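Side-chain contacts in protein B (Streptococcus agalactiae, PDB 5H6I), which acts as a secreted pore-forming toxin, the CAMP factor, that permeabilises membranes and is also classed among the bacterial Fc-binding proteins: residues T62-P67 with E107-S112; I72-K77 with E100-V105; T80-N85 with N93-R98. One frame throughout, in Å; residues are numbered along the deposited sequence.

Contact 1: residues T62-P67 with E107-S112; sequences TDYEKP and EAITFS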
ATOM      1  N   THR A  62      -8.461   1.230  -2.386  1.00 70.63           N
ATOM      2  CA  THR A  62      -8.595   0.432  -1.179  1.00 59.92           C
ATOM      3  C   THR A  62      -8.885   1.339   0.015  1.00 59.07           C
ATOM      4  O   THR A  62      -9.092   2.550  -0.128  1.00 63.62           O
ATOM      5  CB  THR A  62      -7.330  -0.400  -0.951  1.00 59.49           C
ATOM      6  OG1 THR A  62      -6.329   0.411  -0.324  1.00 60.58           O
ATOM      7  CG2 THR A  62      -6.791  -0.926  -2.272  1.00 65.25           C
ATOM      8  N   ASP A  63      -8.900   0.744   1.209  1.00 56.42           N
ATOM      9  CA  ASP A  63      -9.073   1.506   2.438  1.00 51.49           C
ATOM     10  C   ASP A  63      -7.833   2.301   2.816  1.00 49.72           C
ATOM     11  O   ASP A  63      -7.878   3.061   3.790  1.00 55.15           O
ATOM     12  CB  ASP A  63      -9.453   0.568   3.586  1.00 53.87           C
ATOM     13  CG  ASP A  63     -10.719  -0.215   3.304  1.00 49.67           C
ATOM     14  OD1 ASP A  63     -11.807   0.397   3.296  1.00 54.41           O
ATOM     15  OD2 ASP A  63     -10.624  -1.441   3.086  1.00 44.76           O
ATOM     16  N   TYR A  64      -6.736   2.147   2.076  1.00 45.60           N
ATOM     17  CA  TYR A  64      -5.493   2.853   2.351  1.00 56.30           C
ATOM     18  C   TYR A  64      -5.154   3.877   1.275  1.00 61.90           C
ATOM     19  O   TYR A  64      -4.035   4.396   1.259  1.00 58.33           O
ATOM     20  CB  TYR A  64      -4.344   1.855   2.508  1.00 47.49           C
ATOM     21  CG  TYR A  64      -4.642   0.738   3.481  1.00 51.59           C
ATOM     22  CD1 TYR A  64      -4.406   0.894   4.842  1.00 47.25           C
ATOM     23  CD2 TYR A  64      -5.168  -0.470   3.041  1.00 49.07           C
ATOM     24  CE1 TYR A  64      -4.682  -0.124   5.734  1.00 52.92           C
ATOM     25  CE2 TYR A  64      -5.446  -1.493   3.927  1.00 53.20           C
ATOM     26  CZ  TYR A  64      -5.201  -1.315   5.272  1.00 46.97           C
ATOM     27  OH  TYR A  64      -5.478  -2.332   6.154  1.00 52.32           O
ATOM     28  N   GLU A  65      -6.089   4.178   0.372  1.00 60.52           N
ATOM     29  CA  GLU A  65      -5.813   5.163  -0.668  1.00 57.80           C
ATOM     30  C   GLU A  65      -5.780   6.572  -0.089  1.00 58.62           C
ATOM     31  O   GLU A  65      -4.799   7.304  -0.262  1.00 66.11           O
ATOM     32  CB  GLU A  65      -6.856   5.060  -1.782  1.00 68.66           C
ATOM     33  CG  GLU A  65      -6.697   6.106  -2.876  1.00 72.33           C
ATOM     34  CD  GLU A  65      -7.971   6.320  -3.671  1.00 88.20           C
ATOM     35  OE1 GLU A  65      -8.331   5.431  -4.471  1.00 81.62           O
ATOM     36  OE2 GLU A  65      -8.613   7.377  -3.495  1.00 80.40           O
ATOM     37  N   LYS A  66      -6.844   6.967   0.604  1.00 45.78           N
ATOM     38  CA  LYS A  66      -6.919   8.284   1.223  1.00 53.46           C
ATOM     39  C   LYS A  66      -5.972   8.424   2.415  1.00 58.38           C
ATOM     40  O   LYS A  66      -5.389   9.501   2.595  1.00 67.68           O
ATOM     41  CB  LYS A  66      -8.357   8.593   1.647  1.00 54.04           C
ATOM     42  CG  LYS A  66      -8.610  10.066   1.907  1.00 60.10           C
ATOM     43  CD  LYS A  66      -8.792  10.838   0.612  1.00 64.10           C
ATOM     44  CE  LYS A  66      -8.807  12.337   0.866  1.00 78.52           C
ATOM     45  NZ  LYS A  66      -7.452  12.854   1.201  1.00 78.44           N
ATOM     46  N   PRO A  67      -5.799   7.397   3.263  1.00 63.27           N
ATOM     47  CA  PRO A  67      -4.798   7.531   4.340  1.00 65.63           C
ATOM     48  C   PRO A  67      -3.397   7.865   3.849  1.00 51.50           C
ATOM     49  O   PRO A  67      -2.754   8.769   4.406  1.00 54.42           O
ATOM     50  CB  PRO A  67      -4.857   6.163   5.029  1.00 62.48           C
ATOM     51  CG  PRO A  67      -6.262   5.739   4.858  1.00 56.78           C
ATOM     52  CD  PRO A  67      -6.667   6.223   3.489  1.00 63.56           C
ATOM     53  N   GLU A 107       4.704   1.291   8.320  1.00 56.61           N
ATOM     54  CA  GLU A 107       4.798  -0.082   8.806  1.00 54.29           C
ATOM     55  C   GLU A 107       3.426  -0.737   8.892  1.00 55.67           C
ATOM     56  O   GLU A 107       3.287  -1.940   8.644  1.00 60.74           O
ATOM     57  CB  GLU A 107       5.490  -0.111  10.169  1.00 54.96           C
ATOM     58  CG  GLU A 107       6.959  -0.489  10.108  1.00 64.24           C
ATOM     59  CD  GLU A 107       7.722  -0.057  11.343  1.00 61.62           C
ATOM     60  OE1 GLU A 107       8.917   0.280  11.216  1.00 71.10           O
ATOM     61  OE2 GLU A 107       7.125  -0.054  12.439  1.00 58.92           O
ATOM     62  N   ALA A 108       2.397   0.038   9.243  1.00 56.33           N
ATOM     63  CA  ALA A 108       1.048  -0.513   9.296  1.00 60.76           C
ATOM     64  C   ALA A 108       0.526  -0.853   7.906  1.00 57.41           C
ATOM     65  O   ALA A 108      -0.244  -1.806   7.751  1.00 55.87           O
ATOM     66  CB  ALA A 108       0.106   0.466   9.994  1.00 55.06           C
ATOM     67  N   ILE A 109       0.938  -0.097   6.886  1.00 47.95           N
ATOM     68  CA  ILE A 109       0.457  -0.360   5.533  1.00 57.64           C
ATOM     69  C   ILE A 109       1.112  -1.612   4.962  1.00 52.99           C
ATOM     70  O   ILE A 109       0.441  -2.457   4.358  1.00 52.16           O
ATOM     71  CB  ILE A 109       0.693   0.867   4.637  1.00 57.81           C
ATOM     72  CG1 ILE A 109      -0.092   2.065   5.172  1.00 61.03           C
ATOM     73  CG2 ILE A 109       0.289   0.560   3.208  1.00 48.62           C
ATOM     74  CD1 ILE A 109       0.541   3.397   4.855  1.00 61.87           C
ATOM     75  N   THR A 110       2.429  -1.751   5.138  1.00 52.80           N
ATOM     76  CA  THR A 110       3.100  -2.970   4.699  1.00 57.64           C
ATOM     77  C   THR A 110       2.632  -4.182   5.495  1.00 58.61           C
ATOM     78  O   THR A 110       2.629  -5.301   4.970  1.00 64.89           O
ATOM     79  CB  THR A 110       4.618  -2.823   4.814  1.00 50.58           C
ATOM     80  OG1 THR A 110       5.014  -2.980   6.182  1.00 64.88           O
ATOM     81  CG2 THR A 110       5.070  -1.464   4.301  1.00 56.85           C
ATOM     82  N   PHE A 111       2.240  -3.979   6.756  1.00 50.44           N
ATOM     83  CA  PHE A 111       1.661  -5.068   7.535  1.00 50.67           C
ATOM     84  C   PHE A 111       0.375  -5.572   6.894  1.00 62.38           C
ATOM     85  O   PHE A 111       0.085  -6.774   6.923  1.00 67.65           O
ATOM     86  CB  PHE A 111       1.404  -4.603   8.970  1.00 50.48           C
ATOM     87  CG  PHE A 111       0.659  -5.603   9.810  1.00 56.03           C
ATOM     88  CD1 PHE A 111       1.335  -6.626  10.453  1.00 59.19           C
ATOM     89  CD2 PHE A 111      -0.715  -5.510   9.969  1.00 55.90           C
ATOM     90  CE1 PHE A 111       0.654  -7.545  11.230  1.00 64.79           C
ATOM     91  CE2 PHE A 111      -1.401  -6.427  10.744  1.00 61.78           C
ATOM     92  CZ  PHE A 111      -0.715  -7.444  11.375  1.00 63.84           C
ATOM     93  N   SER A 112      -0.410  -4.665   6.311  1.00 59.01           N
ATOM     94  CA  SER A 112      -1.637  -5.073   5.633  1.00 62.92           C
ATOM     95  C   SER A 112      -1.333  -5.858   4.365  1.00 54.23           C
ATOM     96  O   SER A 112      -1.985  -6.872   4.087  1.00 55.45           O
ATOM     97  CB  SER A 112      -2.489  -3.846   5.313  1.00 47.45           C
ATOM     98  OG  SER A 112      -3.263  -4.055   4.144  1.00 54.66           O
TER
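The first torsions bring Tyr64 and Ser112 together: CG of Tyr64 stands anti to its carbonyl carbon (chi1 -51°), which sends the ring toward helix 93-115, while Ser112 turns OG anti to its own backbone N (chi1 150°) to meet it. The serine hydroxyl arrives obliquely at the ring, with OG 3.4 Å from Tyr64 CE2, and its methylene carbon follows, Ser112 CB lying 3.5 Å from Tyr64 OH and 3.7 Å from Tyr64 CZ. One helical turn earlier, the Ile109 side chain approaches the ring more loosely, also obliquely, CG1 lying 4.5 Å from Tyr64 CD1. The contact lies where the chain leaves the turn after helix 35-58 and enters helix 65-84, in the N-terminal helical bundle. Tyr64 holds the N-cap position there and is the third residue of a type I turn from Thr62 to Glu65. An ST turn secures this entrance: Thr62 OG1 accepts the Tyr64 N-H at 3.0 Å, nearly straight at 165°, and so helps to fix the backbone from which the ring springs. Both hydroxyls of the pair, Tyr64 OH and Ser112 OG, are hydrogen-bonded to Asn124 OD1, so one amide oxygen serves two buried polar ends. Met127 and Ile131 of helix 121-139 also touch the tyrosine, as does Tyr177 from a loop.

Contact 2: residues I72-K77 with E100-V105; sequences ITSVEK and EALTDV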
ATOM      1  N   ILE A  72       1.178  11.482   2.589  1.00 54.84           N
ATOM      2  CA  ILE A  72       2.060  12.203   1.674  1.00 54.52           C
ATOM      3  C   ILE A  72       1.936  13.704   1.894  1.00 56.88           C
ATOM      4  O   ILE A  72       2.937  14.433   1.891  1.00 59.25           O
ATOM      5  CB  ILE A  72       1.750  11.812   0.217  1.00 61.12           C
ATOM      6  CG1 ILE A  72       2.118  10.347  -0.031  1.00 59.07           C
ATOM      7  CG2 ILE A  72       2.490  12.721  -0.753  1.00 60.66           C
ATOM      8  CD1 ILE A  72       1.645   9.814  -1.364  1.00 52.74           C
ATOM      9  N   THR A  73       0.709  14.190   2.094  1.00 63.50           N
ATOM     10  CA  THR A  73       0.514  15.599   2.418  1.00 62.28           C
ATOM     11  C   THR A  73       1.173  15.951   3.746  1.00 63.01           C
ATOM     12  O   THR A  73       1.752  17.034   3.896  1.00 62.84           O
ATOM     13  CB  THR A  73      -0.979  15.929   2.453  1.00 66.21           C
ATOM     14  OG1 THR A  73      -1.548  15.709   1.156  1.00 80.78           O
ATOM     15  CG2 THR A  73      -1.205  17.380   2.856  1.00 57.66           C
ATOM     16  N   SER A  74       1.104  15.040   4.723  1.00 54.07           N
ATOM     17  CA  SER A  74       1.752  15.285   6.006  1.00 56.15           C
ATOM     18  C   SER A  74       3.264  15.379   5.859  1.00 52.43           C
ATOM     19  O   SER A  74       3.910  16.146   6.582  1.00 55.07           O
ATOM     20  CB  SER A  74       1.381  14.184   7.002  1.00 55.94           C
ATOM     21  OG  SER A  74       2.121  13.001   6.758  1.00 57.72           O
ATOM     22  N   VAL A  75       3.845  14.616   4.931  1.00 50.20           N
ATOM     23  CA  VAL A  75       5.286  14.683   4.705  1.00 53.35           C
ATOM     24  C   VAL A  75       5.682  16.066   4.206  1.00 55.73           C
ATOM     25  O   VAL A  75       6.717  16.615   4.601  1.00 55.20           O
ATOM     26  CB  VAL A  75       5.724  13.579   3.723  1.00 57.33           C
ATOM     27  CG1 VAL A  75       7.168  13.785   3.289  1.00 48.10           C
ATOM     28  CG2 VAL A  75       5.547  12.207   4.352  1.00 52.38           C
ATOM     29  N   GLU A  76       4.856  16.657   3.340  1.00 52.93           N
ATOM     30  CA  GLU A  76       5.184  17.955   2.762  1.00 55.67           C
ATOM     31  C   GLU A  76       4.984  19.097   3.750  1.00 57.30           C
ATOM     32  O   GLU A  76       5.747  20.069   3.725  1.00 60.07           O
ATOM     33  CB  GLU A  76       4.347  18.193   1.505  1.00 53.48           C
ATOM     34  CG  GLU A  76       5.143  18.722   0.325  1.00 64.15           C
ATOM     35  CD  GLU A  76       6.415  17.932   0.079  1.00 80.48           C
ATOM     36  OE1 GLU A  76       7.489  18.557  -0.039  1.00 81.80           O
ATOM     37  OE2 GLU A  76       6.340  16.687  -0.001  1.00 70.71           O
ATOM     38  N   LYS A  77       3.976  19.006   4.622  1.00 41.62           N
ATOM     39  CA  LYS A  77       3.756  20.074   5.592  1.00 55.84           C
ATOM     40  C   LYS A  77       4.791  20.036   6.710  1.00 57.46           C
ATOM     41  O   LYS A  77       5.086  21.074   7.314  1.00 64.01           O
ATOM     42  CB  LYS A  77       2.336  19.990   6.157  1.00 54.00           C
ATOM     43  CG  LYS A  77       2.246  19.498   7.589  1.00 61.78           C
ATOM     44  CD  LYS A  77       0.827  19.596   8.123  1.00 61.97           C
ATOM     45  CE  LYS A  77       0.402  21.040   8.321  1.00 58.15           C
ATOM     46  NZ  LYS A  77      -0.981  21.133   8.866  1.00 66.51           N
ATOM     47  N   GLU A 100       8.521  10.382  13.330  1.00 58.33           N
ATOM     48  CA  GLU A 100       8.620   8.983  13.735  1.00 63.56           C
ATOM     49  C   GLU A 100       7.305   8.247  13.510  1.00 59.71           C
ATOM     50  O   GLU A 100       7.303   7.085  13.088  1.00 64.82           O
ATOM     51  CB  GLU A 100       9.039   8.887  15.201  1.00 61.75           C
ATOM     52  CG  GLU A 100      10.458   9.344  15.476  1.00 77.56           C
ATOM     53  CD  GLU A 100      10.700   9.632  16.943  1.00 91.77           C
ATOM     54  OE1 GLU A 100       9.710   9.782  17.692  1.00 81.99           O
ATOM     55  OE2 GLU A 100      11.878   9.708  17.350  1.00101.95           O
ATOM     56  N   ALA A 101       6.177   8.906  13.785  1.00 58.71           N
ATOM     57  CA  ALA A 101       4.878   8.273  13.595  1.00 55.01           C
ATOM     58  C   ALA A 101       4.587   7.977  12.129  1.00 60.61           C
ATOM     59  O   ALA A 101       3.721   7.144  11.838  1.00 57.47           O
ATOM     60  CB  ALA A 101       3.771   9.149  14.182  1.00 53.11           C
ATOM     61  N   LEU A 102       5.285   8.638  11.203  1.00 52.79           N
ATOM     62  CA  LEU A 102       5.125   8.310   9.790  1.00 56.39           C
ATOM     63  C   LEU A 102       5.720   6.946   9.464  1.00 53.88           C
ATOM     64  O   LEU A 102       5.229   6.258   8.563  1.00 53.72           O
ATOM     65  CB  LEU A 102       5.764   9.392   8.922  1.00 53.32           C
ATOM     66  CG  LEU A 102       4.910  10.641   8.699  1.00 55.76           C
ATOM     67  CD1 LEU A 102       5.712  11.718   7.991  1.00 54.39           C
ATOM     68  CD2 LEU A 102       3.654  10.296   7.913  1.00 51.42           C
ATOM     69  N   THR A 103       6.773   6.543  10.178  1.00 58.53           N
ATOM     70  CA  THR A 103       7.298   5.192  10.014  1.00 57.90           C
ATOM     71  C   THR A 103       6.294   4.156  10.505  1.00 54.18           C
ATOM     72  O   THR A 103       6.151   3.085   9.905  1.00 57.74           O
ATOM     73  CB  THR A 103       8.630   5.050  10.753  1.00 53.70           C
ATOM     74  OG1 THR A 103       9.577   5.983  10.216  1.00 65.36           O
ATOM     75  CG2 THR A 103       9.183   3.640  10.604  1.00 62.04           C
ATOM     76  N   ASP A 104       5.581   4.464  11.593  1.00 55.40           N
ATOM     77  CA  ASP A 104       4.520   3.577  12.055  1.00 55.07           C
ATOM     78  C   ASP A 104       3.355   3.544  11.074  1.00 56.14           C
ATOM     79  O   ASP A 104       2.683   2.514  10.946  1.00 50.72           O
ATOM     80  CB  ASP A 104       4.040   4.008  13.440  1.00 45.07           C
ATOM     81  CG  ASP A 104       5.115   3.863  14.500  1.00 61.83           C
ATOM     82  OD1 ASP A 104       5.464   2.713  14.840  1.00 68.28           O
ATOM     83  OD2 ASP A 104       5.613   4.898  14.991  1.00 63.31           O
ATOM     84  N   VAL A 105       3.100   4.656  10.379  1.00 48.59           N
ATOM     85  CA  VAL A 105       2.089   4.660   9.325  1.00 55.05           C
ATOM     86  C   VAL A 105       2.498   3.716   8.202  1.00 52.62           C
ATOM     87  O   VAL A 105       1.719   2.859   7.769  1.00 50.89           O
ATOM     88  CB  VAL A 105       1.861   6.090   8.802  1.00 49.25           C
ATOM     89  CG1 VAL A 105       1.149   6.058   7.457  1.00 38.48           C
ATOM     90  CG2 VAL A 105       1.070   6.907   9.806  1.00 44.61           C
TER
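Leu102 reaches across a hairpin of two antiparallel helices, 65-84 and 93-115, and lays its branched end against Ser74 and Val75 in the helical bundle. The close packing is concentrated on its two methyl groups. CD2 comes within 3.3 Å of Ser74 OG, while CD1 lies 3.7 Å from Val75 CG2 and 4.0 Å from the same serine oxygen; the leucine and valine side chains cross at a slant. All three residues are buried, and Leu45 and Asp48 of helix 35-58 adjoin Leu102, as Leu52 adjoins Val75; Leu139 of helix 121-139 borders Ser74. Away from this patch the two helices turn charged residues outward, Glu76 on one and Glu100 on the other, both exposed and neither meeting the opposite segment; Lys77 is exposed as well and takes no part across the segments. The area buried between the segments is small, 104 Å² in all, and it is apolar apart from the serine oxygen. That oxygen has its polar need met within its own helix. Ser74 OG sits between the backbone N and the carbonyl carbon (chi1 78°), where it hydrogen-bonds Ala71 O while still pressing against Leu102 CD2.

Contact 3: residues T80-N85 with N93-R98; sequences TSLRAN and NSIGSR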
ATOM      1  N   THR A  80       7.943  21.619   4.964  1.00 52.80           N
ATOM      2  CA  THR A  80       7.790  23.068   4.892  1.00 54.19           C
ATOM      3  C   THR A  80       7.970  23.708   6.263  1.00 56.90           C
ATOM      4  O   THR A  80       8.539  24.801   6.376  1.00 57.72           O
ATOM      5  CB  THR A  80       6.421  23.420   4.305  1.00 53.34           C
ATOM      6  OG1 THR A  80       6.245  22.734   3.059  1.00 52.37           O
ATOM      7  CG2 THR A  80       6.306  24.918   4.068  1.00 44.07           C
ATOM      8  N   SER A  81       7.506  23.036   7.318  1.00 53.61           N
ATOM      9  CA  SER A  81       7.689  23.568   8.666  1.00 54.43           C
ATOM     10  C   SER A  81       9.154  23.522   9.083  1.00 58.15           C
ATOM     11  O   SER A  81       9.661  24.471   9.692  1.00 55.22           O
ATOM     12  CB  SER A  81       6.824  22.791   9.658  1.00 42.65           C
ATOM     13  OG  SER A  81       6.894  23.371  10.949  1.00 50.67           O
ATOM     14  N   LEU A  82       9.847  22.425   8.767  1.00 55.14           N
ATOM     15  CA  LEU A  82      11.272  22.337   9.071  1.00 59.08           C
ATOM     16  C   LEU A  82      12.067  23.365   8.277  1.00 58.21           C
ATOM     17  O   LEU A  82      12.981  24.004   8.811  1.00 54.92           O
ATOM     18  CB  LEU A  82      11.785  20.928   8.774  1.00 50.02           C
ATOM     19  CG  LEU A  82      11.553  19.851   9.835  1.00 59.74           C
ATOM     20  CD1 LEU A  82      12.197  18.542   9.406  1.00 60.31           C
ATOM     21  CD2 LEU A  82      12.089  20.299  11.185  1.00 55.24           C
ATOM     22  N   ARG A  83      11.729  23.537   6.998  1.00 60.41           N
ATOM     23  CA  ARG A  83      12.465  24.467   6.151  1.00 64.83           C
ATOM     24  C   ARG A  83      12.160  25.917   6.508  1.00 64.79           C
ATOM     25  O   ARG A  83      13.026  26.786   6.359  1.00 65.04           O
ATOM     26  CB  ARG A  83      12.141  24.192   4.683  1.00 65.71           C
ATOM     27  CG  ARG A  83      12.935  25.016   3.689  1.00 68.24           C
ATOM     28  CD  ARG A  83      12.048  26.043   3.010  1.00 80.65           C
ATOM     29  NE  ARG A  83      12.820  27.155   2.466  1.00 93.19           N
ATOM     30  CZ  ARG A  83      12.460  27.852   1.394  1.00 94.82           C
ATOM     31  NH1 ARG A  83      11.337  27.553   0.754  1.00 92.99           N
ATOM     32  NH2 ARG A  83      13.220  28.848   0.961  1.00 89.09           N
ATOM     33  N   ALA A  84      10.942  26.199   6.982  1.00 60.83           N
ATOM     34  CA  ALA A  84      10.608  27.561   7.381  1.00 50.44           C
ATOM     35  C   ALA A  84      11.334  27.967   8.657  1.00 64.61           C
ATOM     36  O   ALA A  84      11.656  29.148   8.836  1.00 69.06           O
ATOM     37  CB  ALA A  84       9.097  27.703   7.565  1.00 51.88           C
ATOM     38  N   ASN A  85      11.596  27.012   9.548  1.00 58.62           N
ATOM     39  CA  ASN A  85      12.306  27.263  10.796  1.00 65.14           C
ATOM     40  C   ASN A  85      13.727  26.711  10.756  1.00 73.37           C
ATOM     41  O   ASN A  85      14.242  26.235  11.771  1.00 90.22           O
ATOM     42  CB  ASN A  85      11.539  26.665  11.973  1.00 64.39           C
ATOM     43  CG  ASN A  85      10.173  27.291  12.158  1.00 70.07           C
ATOM     44  OD1 ASN A  85      10.055  28.435  12.595  1.00 73.41           O
ATOM     45  ND2 ASN A  85       9.129  26.540  11.826  1.00 55.99           N
ATOM     46  N   ASN A  93      11.074  18.575  19.393  1.00 84.55           N
ATOM     47  CA  ASN A  93      10.437  17.417  20.010  1.00 81.65           C
ATOM     48  C   ASN A  93       9.148  17.044  19.288  1.00 78.59           C
ATOM     49  O   ASN A  93       8.967  15.894  18.873  1.00 70.46           O
ATOM     50  CB  ASN A  93      10.165  17.693  21.489  1.00 84.08           C
ATOM     51  CG  ASN A  93       9.493  16.525  22.184  1.00 82.64           C
ATOM     52  OD1 ASN A  93      10.075  15.449  22.320  1.00 76.71           O
ATOM     53  ND2 ASN A  93       8.258  16.731  22.627  1.00 80.31           N
ATOM     54  N   SER A  94       8.235  18.008  19.133  1.00 77.69           N
ATOM     55  CA  SER A  94       6.965  17.719  18.477  1.00 71.34           C
ATOM     56  C   SER A  94       7.164  17.374  17.008  1.00 70.19           C
ATOM     57  O   SER A  94       6.488  16.486  16.476  1.00 71.13           O
ATOM     58  CB  SER A  94       6.015  18.907  18.624  1.00 73.72           C
ATOM     59  OG  SER A  94       6.189  19.833  17.567  1.00 86.72           O
ATOM     60  N   ILE A  95       8.091  18.061  16.335  1.00 74.18           N
ATOM     61  CA  ILE A  95       8.334  17.783  14.923  1.00 63.69           C
ATOM     62  C   ILE A  95       8.926  16.390  14.740  1.00 65.90           C
ATOM     63  O   ILE A  95       8.733  15.760  13.692  1.00 63.42           O
ATOM     64  CB  ILE A  95       9.238  18.874  14.311  1.00 66.07           C
ATOM     65  CG1 ILE A  95       8.971  19.015  12.811  1.00 62.20           C
ATOM     66  CG2 ILE A  95      10.708  18.579  14.565  1.00 81.35           C
ATOM     67  CD1 ILE A  95       7.633  19.636  12.488  1.00 68.18           C
ATOM     68  N   GLY A  96       9.632  15.878  15.746  1.00 65.25           N
ATOM     69  CA  GLY A  96      10.250  14.572  15.648  1.00 70.61           C
ATOM     70  C   GLY A  96       9.272  13.444  15.898  1.00 72.06           C
ATOM     71  O   GLY A  96       9.337  12.399  15.243  1.00 62.97           O
ATOM     72  N   SER A  97       8.357  13.649  16.848  1.00 62.95           N
ATOM     73  CA  SER A  97       7.341  12.639  17.126  1.00 63.31           C
ATOM     74  C   SER A  97       6.401  12.451  15.944  1.00 68.78           C
ATOM     75  O   SER A  97       5.857  11.358  15.755  1.00 63.61           O
ATOM     76  CB  SER A  97       6.554  13.021  18.379  1.00 64.14           C
ATOM     77  OG  SER A  97       7.426  13.330  19.453  1.00 77.03           O
ATOM     78  N   ARG A  98       6.196  13.499  15.142  1.00 62.79           N
ATOM     79  CA  ARG A  98       5.372  13.367  13.947  1.00 58.05           C
ATOM     80  C   ARG A  98       6.120  12.640  12.835  1.00 54.05           C
ATOM     81  O   ARG A  98       5.520  11.861  12.086  1.00 51.42           O
ATOM     82  CB  ARG A  98       4.910  14.745  13.475  1.00 51.43           C
ATOM     83  CG  ARG A  98       4.144  15.522  14.530  1.00 51.35           C
ATOM     84  CD  ARG A  98       3.847  16.945  14.088  1.00 62.27           C
ATOM     85  NE  ARG A  98       3.192  17.711  15.146  1.00 59.28           N
ATOM     86  CZ  ARG A  98       1.888  17.672  15.398  1.00 57.84           C
ATOM     87  NH1 ARG A  98       1.092  16.905  14.665  1.00 55.66           N
ATOM     88  NH2 ARG A  98       1.377  18.400  16.382  1.00 66.16           N
TER
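Ile95 packs against Leu82 with both of its branches and reaches Ser81 with the end of the longer one. Its CG1 lies 3.7 Å from Leu82 CD2 and 4.0 Å from Leu82 CG; the CG2 methyl meets the same Leu82 CD2 at 4.0 Å, so this leucine methyl touches both branches of the isoleucine. Beyond them, Ile95 CD1 lies 4.1 Å from OG of the partly exposed Ser81. With CG1 anti to the backbone N (chi1 -153°), Ile95 directs its longer branch at helix 65-84. The two segments form the loop end of an antiparallel helical hairpin, joined by a short non-helical connection in which Tyr90 and Leu92 also rest on Leu82. Met41 of helix 35-58 touches both Leu82 and Ile95, tying the hairpin end to the neighbouring helix. Further out, the close of helix 65-84 is fastened by Asn85, the first residue to leave helical geometry. Ser81 O receives two N-H groups of Asn85 from opposite faces of the carbonyl plane, the backbone N at 3.2 Å and the side-chain ND2 at 3.0 Å. On the partner helix, Ser97 OG bonds back to Asn93 O at 3.0 Å from above the carbonyl plane, alongside the backbone bond from Ser97 N to that oxygen.

How the contacts relate
The three contacts follow one another along the same pair of antiparallel helices, 65-84 and 93-115. Contact 3 is next to the connecting loop, contact 2 lies in the middle, and contact 1 is where the first of the two helices begins. Centres are 11 Å apart between contacts 3 and 2, 13 Å between contacts 2 and 1, and 24 Å between contacts 1 and 3, whose nearest atoms remain about 11 Å apart. The contact centres lie about 5 Å (contact 1) and about 25 Å (contact 3) from the centre of the chain. Helix 35-58 flanks contacts 2 and 3, helix 121-139 contacts 1 and 2. All six segments fall within the region assigned to binding the IgG constant region.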